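Long-range contacts in ABC-type branched-chain amino acid transport systems periplasmic component-like protein (Thermomonospora curvata, PDB 4N03), which probably captures fatty acids outside the cell membrane and delivers them to an ABC transporter, as a two-lobed substrate-binding protein of the leucine-binding family: residues 97-102 and 334-339; 124-128 and 320-324; 239-243 and 270-275; 282-286 and 379-385. One frame throughout, in Å; residues are numbered along the deposited sequence. Where two conformers were deposited one is given.

Contact 1. Residues 97-102 and 334-339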
loop_
_atom_site.group_PDB
_atom_site.type_symbol
_atom_site.label_atom_id
_atom_site.label_comp_id
_atom_site.label_asym_id
_atom_site.label_seq_id
_atom_site.Cartn_x
_atom_site.Cartn_y
_atom_site.Cartn_z
ATOM N N ASN A 97 -14.482 -0.129 -16.957
ATOM C CA ASN A 97 -14.932 -1.422 -16.439
ATOM C C ASN A 97 -15.411 -2.391 -17.492
ATOM O O ASN A 97 -15.387 -3.584 -17.286
ATOM C CB ASN A 97 -15.958 -1.290 -15.303
ATOM C CG ASN A 97 -17.288 -0.705 -15.751
ATOM O OD1 ASN A 97 -17.340 0.154 -16.621
ATOM N ND2 ASN A 97 -18.379 -1.143 -15.113
ATOM N N ASN A 98 -15.866 -1.883 -18.624
ATOM C CA ASN A 98 -16.363 -2.797 -19.619
ATOM C C ASN A 98 -15.274 -3.254 -20.579
ATOM O O ASN A 98 -15.520 -4.102 -21.433
ATOM C CB ASN A 98 -17.629 -2.257 -20.286
ATOM C CG ASN A 98 -18.840 -2.220 -19.304
ATOM O OD1 ASN A 98 -19.070 -3.151 -18.496
ATOM N ND2 ASN A 98 -19.601 -1.142 -19.367
ATOM N N ASN A 99 -14.040 -2.728 -20.437
ATOM C CA ASN A 99 -12.956 -2.899 -21.442
ATOM C C ASN A 99 -11.617 -3.351 -20.914
ATOM O O ASN A 99 -10.660 -3.433 -21.678
ATOM C CB ASN A 99 -12.752 -1.658 -22.343
ATOM C CG ASN A 99 -12.444 -0.384 -21.580
ATOM O OD1 ASN A 99 -11.295 -0.090 -21.247
ATOM N ND2 ASN A 99 -13.483 0.413 -21.347
ATOM N N VAL A 100 -11.537 -3.652 -19.614
ATOM C CA VAL A 100 -10.371 -4.259 -19.014
ATOM C C VAL A 100 -10.818 -5.522 -18.296
ATOM O O VAL A 100 -11.941 -5.602 -17.794
ATOM C CB VAL A 100 -9.592 -3.321 -18.049
ATOM C CG1 VAL A 100 -9.154 -2.042 -18.754
ATOM C CG2 VAL A 100 -10.364 -2.985 -16.808
ATOM N N LEU A 101 -9.943 -6.485 -18.179
ATOM C CA LEU A 101 -10.286 -7.713 -17.509
ATOM C C LEU A 101 -10.245 -7.580 -15.992
ATOM O O LEU A 101 -11.123 -8.171 -15.306
ATOM C CB LEU A 101 -9.313 -8.829 -17.954
ATOM C CG LEU A 101 -9.582 -10.196 -17.292
ATOM C CD1 LEU A 101 -10.899 -10.805 -17.670
ATOM C CD2 LEU A 101 -8.463 -11.151 -17.696
ATOM N N ALA A 102 -9.249 -6.880 -15.491
ATOM C CA ALA A 102 -8.941 -6.749 -14.073
ATOM C C ALA A 102 -8.261 -5.398 -13.882
ATOM O O ALA A 102 -7.816 -4.773 -14.859
ATOM C CB ALA A 102 -8.024 -7.879 -13.637
ATOM N N LEU A 334 -9.842 -17.257 -19.431
ATOM C CA LEU A 334 -9.511 -15.856 -19.169
ATOM C C LEU A 334 -10.771 -15.003 -19.070
ATOM O O LEU A 334 -10.919 -13.975 -19.704
ATOM C CB LEU A 334 -8.533 -15.310 -20.225
ATOM C CG LEU A 334 -7.111 -15.866 -20.230
ATOM C CD1 LEU A 334 -6.329 -15.329 -21.426
ATOM C CD2 LEU A 334 -6.407 -15.451 -18.964
ATOM N N THR A 335 -11.655 -15.429 -18.187
ATOM C CA THR A 335 -12.855 -14.708 -17.776
ATOM C C THR A 335 -12.620 -14.195 -16.391
ATOM O O THR A 335 -11.678 -14.561 -15.707
ATOM C CB THR A 335 -14.072 -15.613 -17.820
ATOM O OG1 THR A 335 -13.916 -16.646 -16.834
ATOM C CG2 THR A 335 -14.280 -16.196 -19.202
ATOM N N ARG A 336 -13.529 -13.325 -15.945
ATOM C CA ARG A 336 -13.404 -12.811 -14.593
ATOM C C ARG A 336 -13.564 -13.909 -13.533
ATOM O O ARG A 336 -12.820 -13.935 -12.576
ATOM C CB ARG A 336 -14.388 -11.677 -14.381
ATOM C CG ARG A 336 -13.896 -10.470 -15.188
ATOM C CD ARG A 336 -14.618 -9.232 -14.801
ATOM N NE ARG A 336 -14.132 -8.105 -15.562
ATOM C CZ ARG A 336 -14.896 -7.081 -15.877
ATOM N NH1 ARG A 336 -16.166 -7.028 -15.432
ATOM N NH2 ARG A 336 -14.423 -6.110 -16.634
ATOM N N GLU A 337 -14.458 -14.873 -13.764
ATOM C CA GLU A 337 -14.594 -16.018 -12.865
ATOM C C GLU A 337 -13.307 -16.868 -12.847
ATOM O O GLU A 337 -12.765 -17.258 -11.816
ATOM C CB GLU A 337 -15.804 -16.867 -13.282
ATOM C CG GLU A 337 -16.030 -18.140 -12.488
ATOM C CD GLU A 337 -17.235 -18.927 -12.976
ATOM O OE1 GLU A 337 -17.026 -19.997 -13.584
ATOM O OE2 GLU A 337 -18.380 -18.481 -12.754
ATOM N N GLY A 338 -12.761 -17.126 -14.042
ATOM C CA GLY A 338 -11.552 -17.931 -14.147
ATOM C C GLY A 338 -10.386 -17.259 -13.439
ATOM O O GLY A 338 -9.607 -17.890 -12.731
ATOM N N LEU A 339 -10.302 -15.950 -13.595
ATOM C CA LEU A 339 -9.185 -15.229 -13.027
ATOM C C LEU A 339 -9.219 -15.188 -11.517
ATOM O O LEU A 339 -8.237 -15.406 -10.835
ATOM C CB LEU A 339 -9.122 -13.824 -13.604
ATOM C CG LEU A 339 -7.895 -13.011 -13.187
ATOM C CD1 LEU A 339 -6.607 -13.639 -13.708
ATOM C CD2 LEU A 339 -8.002 -11.594 -13.733
HETATM O O HOH W 1 -17.843 -4.969 -16.437
#

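Contact 2. Residues 124-128 and 320-324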
loop_
_atom_site.group_PDB
_atom_site.type_symbol
_atom_site.label_atom_id
_atom_site.label_comp_id
_atom_site.label_asym_id
_atom_site.label_seq_id
_atom_site.Cartn_x
_atom_site.Cartn_y
_atom_site.Cartn_z
HETATM N N MSE A 124 -14.824 -7.780 -10.655
HETATM C CA MSE A 124 -13.557 -7.185 -11.120
HETATM C C MSE A 124 -12.463 -7.466 -10.133
HETATM O O MSE A 124 -12.433 -6.879 -9.058
HETATM C CB MSE A 124 -13.767 -5.668 -11.235
HETATM C CG MSE A 124 -12.525 -4.928 -11.802
HETATM SE SE MSE A 124 -12.232 -5.289 -13.678
HETATM C CE MSE A 124 -13.406 -3.815 -14.308
ATOM N N PHE A 125 -11.502 -8.320 -10.510
ATOM C CA PHE A 125 -10.356 -8.540 -9.657
ATOM C C PHE A 125 -9.573 -7.278 -9.531
ATOM O O PHE A 125 -9.124 -6.731 -10.553
ATOM C CB PHE A 125 -9.488 -9.691 -10.230
ATOM C CG PHE A 125 -8.260 -10.027 -9.440
ATOM C CD1 PHE A 125 -8.217 -9.914 -8.055
ATOM C CD2 PHE A 125 -7.103 -10.472 -10.098
ATOM C CE1 PHE A 125 -7.075 -10.227 -7.350
ATOM C CE2 PHE A 125 -5.992 -10.819 -9.357
ATOM C CZ PHE A 125 -5.949 -10.672 -8.005
ATOM N N THR A 126 -9.398 -6.760 -8.329
ATOM C CA THR A 126 -8.811 -5.490 -8.030
ATOM C C THR A 126 -7.743 -5.670 -6.984
ATOM O O THR A 126 -8.041 -6.257 -5.929
ATOM C CB THR A 126 -9.911 -4.519 -7.566
ATOM O OG1 THR A 126 -10.926 -4.404 -8.550
ATOM C CG2 THR A 126 -9.359 -3.175 -7.297
ATOM N N ILE A 127 -6.538 -5.130 -7.235
ATOM C CA ILE A 127 -5.478 -5.147 -6.277
ATOM C C ILE A 127 -5.172 -3.730 -5.865
ATOM O O ILE A 127 -4.471 -2.974 -6.593
ATOM C CB ILE A 127 -4.189 -5.825 -6.789
ATOM C CG1 ILE A 127 -4.461 -7.186 -7.391
ATOM C CG2 ILE A 127 -3.133 -5.875 -5.690
ATOM C CD1 ILE A 127 -3.286 -7.802 -8.136
ATOM N N PRO A 128 -5.728 -3.281 -4.739
ATOM C CA PRO A 128 -5.450 -1.898 -4.315
ATOM C C PRO A 128 -4.030 -1.666 -3.810
ATOM O O PRO A 128 -3.369 -2.566 -3.331
ATOM C CB PRO A 128 -6.427 -1.699 -3.140
ATOM C CG PRO A 128 -7.417 -2.795 -3.240
ATOM C CD PRO A 128 -6.671 -3.933 -3.821
ATOM N N ILE A 320 1.328 -10.745 -8.871
ATOM C CA ILE A 320 0.084 -11.389 -8.424
ATOM C C ILE A 320 -0.862 -11.584 -9.595
ATOM O O ILE A 320 -1.408 -12.687 -9.800
ATOM C CB ILE A 320 -0.596 -10.578 -7.294
ATOM C CG1 ILE A 320 0.239 -10.636 -6.020
ATOM C CG2 ILE A 320 -2.007 -11.135 -7.044
ATOM C CD1 ILE A 320 -0.173 -9.611 -4.987
ATOM N N VAL A 321 -1.145 -10.535 -10.368
ATOM C CA VAL A 321 -2.096 -10.669 -11.437
ATOM C C VAL A 321 -1.597 -11.627 -12.528
ATOM O O VAL A 321 -2.356 -12.404 -13.101
ATOM C CB VAL A 321 -2.554 -9.305 -12.012
ATOM C CG1 VAL A 321 -1.506 -8.662 -12.923
ATOM C CG2 VAL A 321 -3.862 -9.495 -12.755
ATOM N N VAL A 322 -0.303 -11.583 -12.838
ATOM C CA VAL A 322 0.269 -12.461 -13.870
ATOM C C VAL A 322 0.192 -13.930 -13.415
ATOM O O VAL A 322 -0.126 -14.794 -14.220
ATOM C CB VAL A 322 1.687 -12.017 -14.308
ATOM C CG1 VAL A 322 2.312 -13.066 -15.166
ATOM C CG2 VAL A 322 1.607 -10.679 -15.007
ATOM N N SER A 323 0.511 -14.210 -12.158
ATOM C CA SER A 323 0.397 -15.577 -11.657
ATOM C C SER A 323 -1.041 -16.092 -11.876
ATOM O O SER A 323 -1.262 -17.215 -12.318
ATOM C CB SER A 323 0.750 -15.647 -10.163
ATOM O OG SER A 323 2.154 -15.516 -9.975
ATOM N N ALA A 324 -2.033 -15.256 -11.555
ATOM C CA ALA A 324 -3.432 -15.630 -11.712
ATOM C C ALA A 324 -3.788 -15.784 -13.176
ATOM O O ALA A 324 -4.455 -16.736 -13.558
ATOM C CB ALA A 324 -4.361 -14.618 -11.038
#

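Contact 3. Residues 239-243 and 270-275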
loop_
_atom_site.group_PDB
_atom_site.type_symbol
_atom_site.label_atom_id
_atom_site.label_comp_id
_atom_site.label_asym_id
_atom_site.label_seq_id
_atom_site.Cartn_x
_atom_site.Cartn_y
_atom_site.Cartn_z
ATOM N N ALA A 239 7.124 16.575 10.560
ATOM C CA ALA A 239 8.411 16.243 11.155
ATOM C C ALA A 239 9.269 17.483 11.246
ATOM O O ALA A 239 9.880 17.757 12.259
ATOM C CB ALA A 239 9.116 15.137 10.348
ATOM N N GLY A 240 9.334 18.249 10.153
ATOM C CA GLY A 240 10.164 19.446 10.174
ATOM C C GLY A 240 9.723 20.451 11.202
ATOM O O GLY A 240 10.543 20.982 11.956
ATOM N N ILE A 241 8.423 20.739 11.272
ATOM C CA ILE A 241 7.956 21.703 12.239
ATOM C C ILE A 241 8.189 21.192 13.673
ATOM O O ILE A 241 8.634 21.919 14.549
ATOM C CB ILE A 241 6.506 22.107 11.965
ATOM C CG1 ILE A 241 6.364 22.776 10.613
ATOM C CG2 ILE A 241 5.996 23.015 13.061
ATOM C CD1 ILE A 241 4.921 22.848 10.165
ATOM N N ALA A 242 7.859 19.922 13.932
ATOM C CA ALA A 242 8.058 19.378 15.272
ATOM C C ALA A 242 9.492 19.538 15.719
ATOM O O ALA A 242 9.767 19.998 16.830
ATOM C CB ALA A 242 7.659 17.905 15.331
ATOM N N ARG A 243 10.466 19.174 14.837
ATOM C CA ARG A 243 11.841 19.249 15.289
ATOM C C ARG A 243 12.311 20.693 15.435
ATOM O O ARG A 243 13.072 20.986 16.344
ATOM C CB ARG A 243 12.764 18.470 14.342
ATOM C CG ARG A 243 12.375 17.000 14.224
ATOM C CD ARG A 243 12.224 16.304 15.556
ATOM N NE ARG A 243 11.854 14.909 15.347
ATOM C CZ ARG A 243 11.138 14.172 16.191
ATOM N NH1 ARG A 243 10.678 14.673 17.335
ATOM N NH2 ARG A 243 10.866 12.932 15.867
ATOM N N ALA A 270 14.939 15.926 9.678
ATOM C CA ALA A 270 13.776 15.535 10.494
ATOM C C ALA A 270 13.160 14.205 10.070
ATOM O O ALA A 270 12.229 13.740 10.752
ATOM C CB ALA A 270 12.723 16.618 10.423
ATOM N N LEU A 271 13.723 13.574 9.044
ATOM C CA LEU A 271 13.245 12.290 8.596
ATOM C C LEU A 271 14.242 11.174 8.853
ATOM O O LEU A 271 13.844 10.021 9.003
ATOM C CB LEU A 271 12.861 12.326 7.111
ATOM C CG LEU A 271 11.713 13.298 6.823
ATOM C CD1 LEU A 271 11.648 13.504 5.326
ATOM C CD2 LEU A 271 10.384 12.814 7.435
ATOM N N VAL A 272 15.554 11.466 8.915
ATOM C CA VAL A 272 16.574 10.411 9.023
ATOM C C VAL A 272 16.974 10.073 10.444
ATOM O O VAL A 272 17.795 9.190 10.669
ATOM C CB VAL A 272 17.809 10.705 8.158
ATOM C CG1 VAL A 272 17.440 10.773 6.680
ATOM C CG2 VAL A 272 18.536 11.934 8.652
ATOM N N GLU A 273 16.359 10.759 11.399
ATOM C CA GLU A 273 16.380 10.334 12.802
ATOM C C GLU A 273 15.038 10.608 13.446
ATOM O O GLU A 273 14.434 11.608 13.145
ATOM C CB GLU A 273 17.471 11.013 13.628
ATOM C CG GLU A 273 17.351 12.481 13.761
ATOM C CD GLU A 273 18.360 13.095 14.740
ATOM O OE1 GLU A 273 18.525 12.602 15.872
ATOM O OE2 GLU A 273 18.944 14.139 14.393
ATOM N N GLY A 274 14.601 9.693 14.295
ATOM C CA GLY A 274 13.376 9.878 15.072
ATOM C C GLY A 274 12.081 9.675 14.337
ATOM O O GLY A 274 11.031 9.965 14.935
ATOM N N PHE A 275 12.133 9.141 13.138
ATOM C CA PHE A 275 10.990 8.990 12.256
ATOM C C PHE A 275 10.979 7.575 11.700
ATOM O O PHE A 275 11.941 7.126 11.027
ATOM C CB PHE A 275 11.084 10.028 11.125
ATOM C CG PHE A 275 9.910 10.051 10.206
ATOM C CD1 PHE A 275 9.830 9.174 9.167
ATOM C CD2 PHE A 275 8.901 10.978 10.333
ATOM C CE1 PHE A 275 8.792 9.168 8.299
ATOM C CE2 PHE A 275 7.848 10.977 9.454
ATOM C CZ PHE A 275 7.758 10.059 8.451
HETATM O O HOH W 2 12.108 12.959 13.263
#

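Contact 4. Residues 282-286 and 379-385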
loop_
_atom_site.group_PDB
_atom_site.type_symbol
_atom_site.label_atom_id
_atom_site.label_comp_id
_atom_site.label_asym_id
_atom_site.label_seq_id
_atom_site.Cartn_x
_atom_site.Cartn_y
_atom_site.Cartn_z
ATOM N N ALA A 282 8.816 -4.668 2.236
ATOM C CA ALA A 282 10.240 -4.490 2.392
ATOM C C ALA A 282 10.705 -3.278 1.555
ATOM O O ALA A 282 10.167 -3.040 0.466
ATOM C CB ALA A 282 10.969 -5.713 1.909
ATOM N N PRO A 283 11.666 -2.525 2.083
ATOM C CA PRO A 283 12.241 -1.470 1.283
ATOM C C PRO A 283 13.255 -2.038 0.244
ATOM O O PRO A 283 13.659 -3.194 0.321
ATOM C CB PRO A 283 12.924 -0.609 2.328
ATOM C CG PRO A 283 13.384 -1.581 3.351
ATOM C CD PRO A 283 12.313 -2.638 3.373
HETATM N N MSE A 284 13.699 -1.189 -0.685
HETATM C CA MSE A 284 14.625 -1.583 -1.788
HETATM C C MSE A 284 16.009 -1.926 -1.307
HETATM O O MSE A 284 16.817 -2.405 -2.092
HETATM C CB MSE A 284 14.587 -0.505 -2.854
HETATM C CG MSE A 284 13.187 -0.394 -3.445
HETATM SE SE MSE A 284 13.070 -0.892 -5.308
HETATM C CE MSE A 284 13.853 -2.666 -5.199
ATOM N N SER A 285 16.332 -1.646 -0.063
ATOM C CA SER A 285 17.599 -1.983 0.564
ATOM C C SER A 285 17.625 -3.340 1.224
ATOM O O SER A 285 18.653 -3.778 1.708
ATOM C CB SER A 285 17.942 -0.918 1.575
ATOM O OG SER A 285 16.936 -0.900 2.570
ATOM N N ALA A 286 16.485 -4.033 1.274
ATOM C CA ALA A 286 16.470 -5.337 1.927
ATOM C C ALA A 286 17.390 -6.333 1.209
ATOM O O ALA A 286 17.448 -6.362 -0.014
ATOM C CB ALA A 286 15.068 -5.887 1.956
ATOM N N ALA A 379 20.717 4.600 1.609
ATOM C CA ALA A 379 20.204 3.294 1.290
ATOM C C ALA A 379 19.490 3.276 -0.022
ATOM O O ALA A 379 18.830 4.243 -0.387
ATOM C CB ALA A 379 19.231 2.894 2.411
ATOM N N THR A 380 19.554 2.138 -0.697
ATOM C CA THR A 380 18.786 1.916 -1.907
ATOM C C THR A 380 17.292 2.048 -1.570
ATOM O O THR A 380 16.799 1.439 -0.625
ATOM C CB THR A 380 19.107 0.534 -2.472
ATOM O OG1 THR A 380 20.519 0.449 -2.688
ATOM C CG2 THR A 380 18.418 0.286 -3.814
ATOM N N GLY A 381 16.597 2.862 -2.355
ATOM C CA GLY A 381 15.198 3.121 -2.120
ATOM C C GLY A 381 14.913 4.087 -1.001
ATOM O O GLY A 381 13.734 4.254 -0.617
ATOM N N GLY A 382 15.932 4.693 -0.416
ATOM C CA GLY A 382 15.723 5.783 0.540
ATOM C C GLY A 382 15.240 5.350 1.911
ATOM O O GLY A 382 14.783 6.190 2.677
ATOM N N ALA A 383 15.391 4.074 2.251
ATOM C CA ALA A 383 14.887 3.571 3.530
ATOM C C ALA A 383 15.637 2.307 3.884
ATOM O O ALA A 383 16.062 1.560 3.009
ATOM C CB ALA A 383 13.385 3.310 3.498
ATOM N N VAL A 384 15.707 2.025 5.192
ATOM C CA VAL A 384 16.338 0.793 5.691
ATOM C C VAL A 384 15.437 0.167 6.743
ATOM O O VAL A 384 14.692 0.847 7.461
ATOM C CB VAL A 384 17.748 1.003 6.318
ATOM C CG1 VAL A 384 18.788 1.432 5.307
ATOM C CG2 VAL A 384 17.772 1.982 7.455
ATOM N N ILE A 385 15.547 -1.141 6.867
ATOM C CA ILE A 385 14.845 -1.871 7.931
ATOM C C ILE A 385 15.451 -1.542 9.279
ATOM O O ILE A 385 16.671 -1.625 9.477
ATOM C CB ILE A 385 14.935 -3.381 7.638
ATOM C CG1 ILE A 385 14.109 -3.710 6.413
ATOM C CG2 ILE A 385 14.456 -4.189 8.843
ATOM C CD1 ILE A 385 14.323 -5.118 5.859
HETATM O O HOH W 3 12.502 1.497 -0.491
HETATM O O HOH W 4 16.867 -2.561 4.764
#

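Contact 1. Residues 97-102 and 334-339
In the lobe built on the parallel sheet 33-40, 74-81, 103-107 and 126-129, the loop from helix 86-96 into strand 103-107 is clamped by Arg336, in the first turn of helix 336-343. The arginine chain runs extended from CG to NE and slides past Leu101 in the opposite direction, which carries its guanidinium along the loop to three backbone carbonyls. Arg336 NH2 donates twice, to Asn97 O and to Val100 O, each at 2.8 Å. Both oxygens lie in the guanidinium plane, and the Val100 bond is nearly collinear with its carbonyl (C=O...N 173°). Arg336 NE reaches Leu101 O at 3.0 Å less squarely, from above that carbonyl's plane. Arg336 NH1 hydrogen-bonds to Asp122 O and, at 2.8 Å, to a water. That water also lies near Asn97 O.

Beside this polar grip the contact is apolar. Leu101, with CG anti to its backbone N (chi1 180°), sends CD1 over Arg336 CG at 3.9 Å, while its CD2 meets Leu339 CD2 at 4.0 Å. Ala102 CB touches the same Leu339 CD2 at 3.7 Å. Thr335 is the N-cap of the helix, its OG1 accepting from Gly338 N at 3.1 Å and also hydrogen-bonded to Asp333 OD1. With two carbonyls in plane on NH2 and a third on NE, the guanidinium can hardly rotate, and its charge probably polarises the carbonyls that fix the loop's course.

Contact 2. Residues 124-128 and 320-324
Phe125 and Ile127 both point at helix 309-330, and Ile320 is where they converge. Bound palmitic acid lies about 8 Å from the Ile320 side chain. The methyl CG2 of Ile320 does most of the touching: it stands 3.7 Å from Ile127 CD1 and 4.1 Å from Phe125 CZ. It comes to the phenyl ring at the edge, near the ring plane, with the two side chains crossing at about a right angle. Ile127 reaches it with the far end of its chain, CG1 lying anti to the carbonyl carbon (chi1 -50°) and CD1 continuing outward (chi2 170°). The same Ile127 CD1 also rests 4.2 Å from Val321 CB, so it sits over the helix where these two consecutive residues meet.

This is the helix-on-sheet packing of an alpha/beta lobe: strand 126-129 is the last strand in the order of the parallel four-stranded sheet. Phe125 and Ile127, two residues apart, both point to the helix, while Thr126 between them does not. From the same ring, Phe125 CE2 approaches Val321 CG2 at 4.2 Å and, a turn after Ile320, Ala324 CB at 4.5 Å. Helix 336-343 packs alongside, its His343 ring meeting Phe125 with the planes about 35° apart.

Contact 3. Residues 239-243 and 270-275
Ala270 sits against residues 239-243 of helix 232-244, with its CA 5.3 Å from that of Gly240. Its methyl CB lies 3.8 Å from Gly240 N and is also close to Arg243 CG, while its own carbonyl O is 3.4 Å from Ala239 CB. The small residues Ala239, Gly240 and Ala270 let the two backbones come close. Leu271 follows, its CD2 doing double duty: it touches Ala239 CB at 3.9 Å and lies over the centre of the Phe275 ring, 3.6 Å above the plane.

The surroundings are those of an alpha/beta lobe, in which helix 232-244 packs beside parallel strands 251-253 and 275-279, and the turn from the short, weakly bonded helix 268-271 into strand 275-279 lies against helix 232-244. Glu273 contributes its backbone O, which takes a bond from a water. That water also donates to Ala270 O and accepts from Arg243 NE at 2.9 Å, tying the turn to the helix. Gly274, in a left-handed conformation (phi 77°), has its O 3.1 Å from Arg243 NH2, at the guanidinium edge. A bend at chi2 (-52°) of Arg243 brings NE to the water and NH2 near this oxygen. Arg243 NH1 binds Gln249 O and Met247 O. Phe275 begins the strand, and its CD2 approaches Ala239 CB at 4.2 Å.

Contact 4. Residues 282-286 and 379-385
With chi1 at 62°, Ser285 OG sits between its own backbone N and carbonyl carbon, and from there it donates to Ala383 O across the contact at 2.6 Å. The bond lies in the carbonyl plane, on a lone pair (C=O...O 143°). A water donates to the same Ser285 OG at 2.8 Å and accepts from Ile385 N, so the serine is linked to two points of the strand.

Ile385 has CG1 anti to its carbonyl carbon (chi1 -69°), and this brings the end of its chain back to the loop. Ile385 CG1 meets Pro283 CD at 3.7 Å, the two side chains crossing at about a right angle, while CD1 rests 4.0 Å from Ala286 CB. Pro283 to Ala286 form a type I beta turn, closed by Ala286 N to Pro283 O. In the sequence the turn follows strand 275-279 and precedes helix 289-301; it packs on the start of strand 383-390, one of the two outermost strands of the mixed sheet, next to antiparallel 370-375.

On the other flank, Met284, a selenomethionine, starts toward the 379-385 segment and then turns away: its CB touches Gly381 CA at 3.7 Å, whereas the rest of the side chain runs among helices 289-301 and 309-330. A second water accepts from Met284 N at 2.9 Å and donates to Gly381 O. Bound palmitic acid lies about 9 Å from the Pro283 side chain.

Contacts 1 and 2 belong to one lobe and touch: the Met124 side chain packs on Asn97 and Arg336, and their centres are 10 Å apart. Both are buried; contact 1 involves helix 336-343 and contact 2 helix 309-330, which pack on each other. Yet contact 1 is gripped by charged hydrogen bonds to backbone carbonyls whereas contact 2 is wholly apolar. Contacts 3 and 4 are only partly buried and sit on the mixed seven-stranded sheet, with centres 18 Å apart. Water takes part in contacts 1, 3 and 4; only contact 2 has no polar link across it. Contact 3 lies across the chain's centre from contact 1, while contacts 2 and 4 come nearest to the palmitic acid.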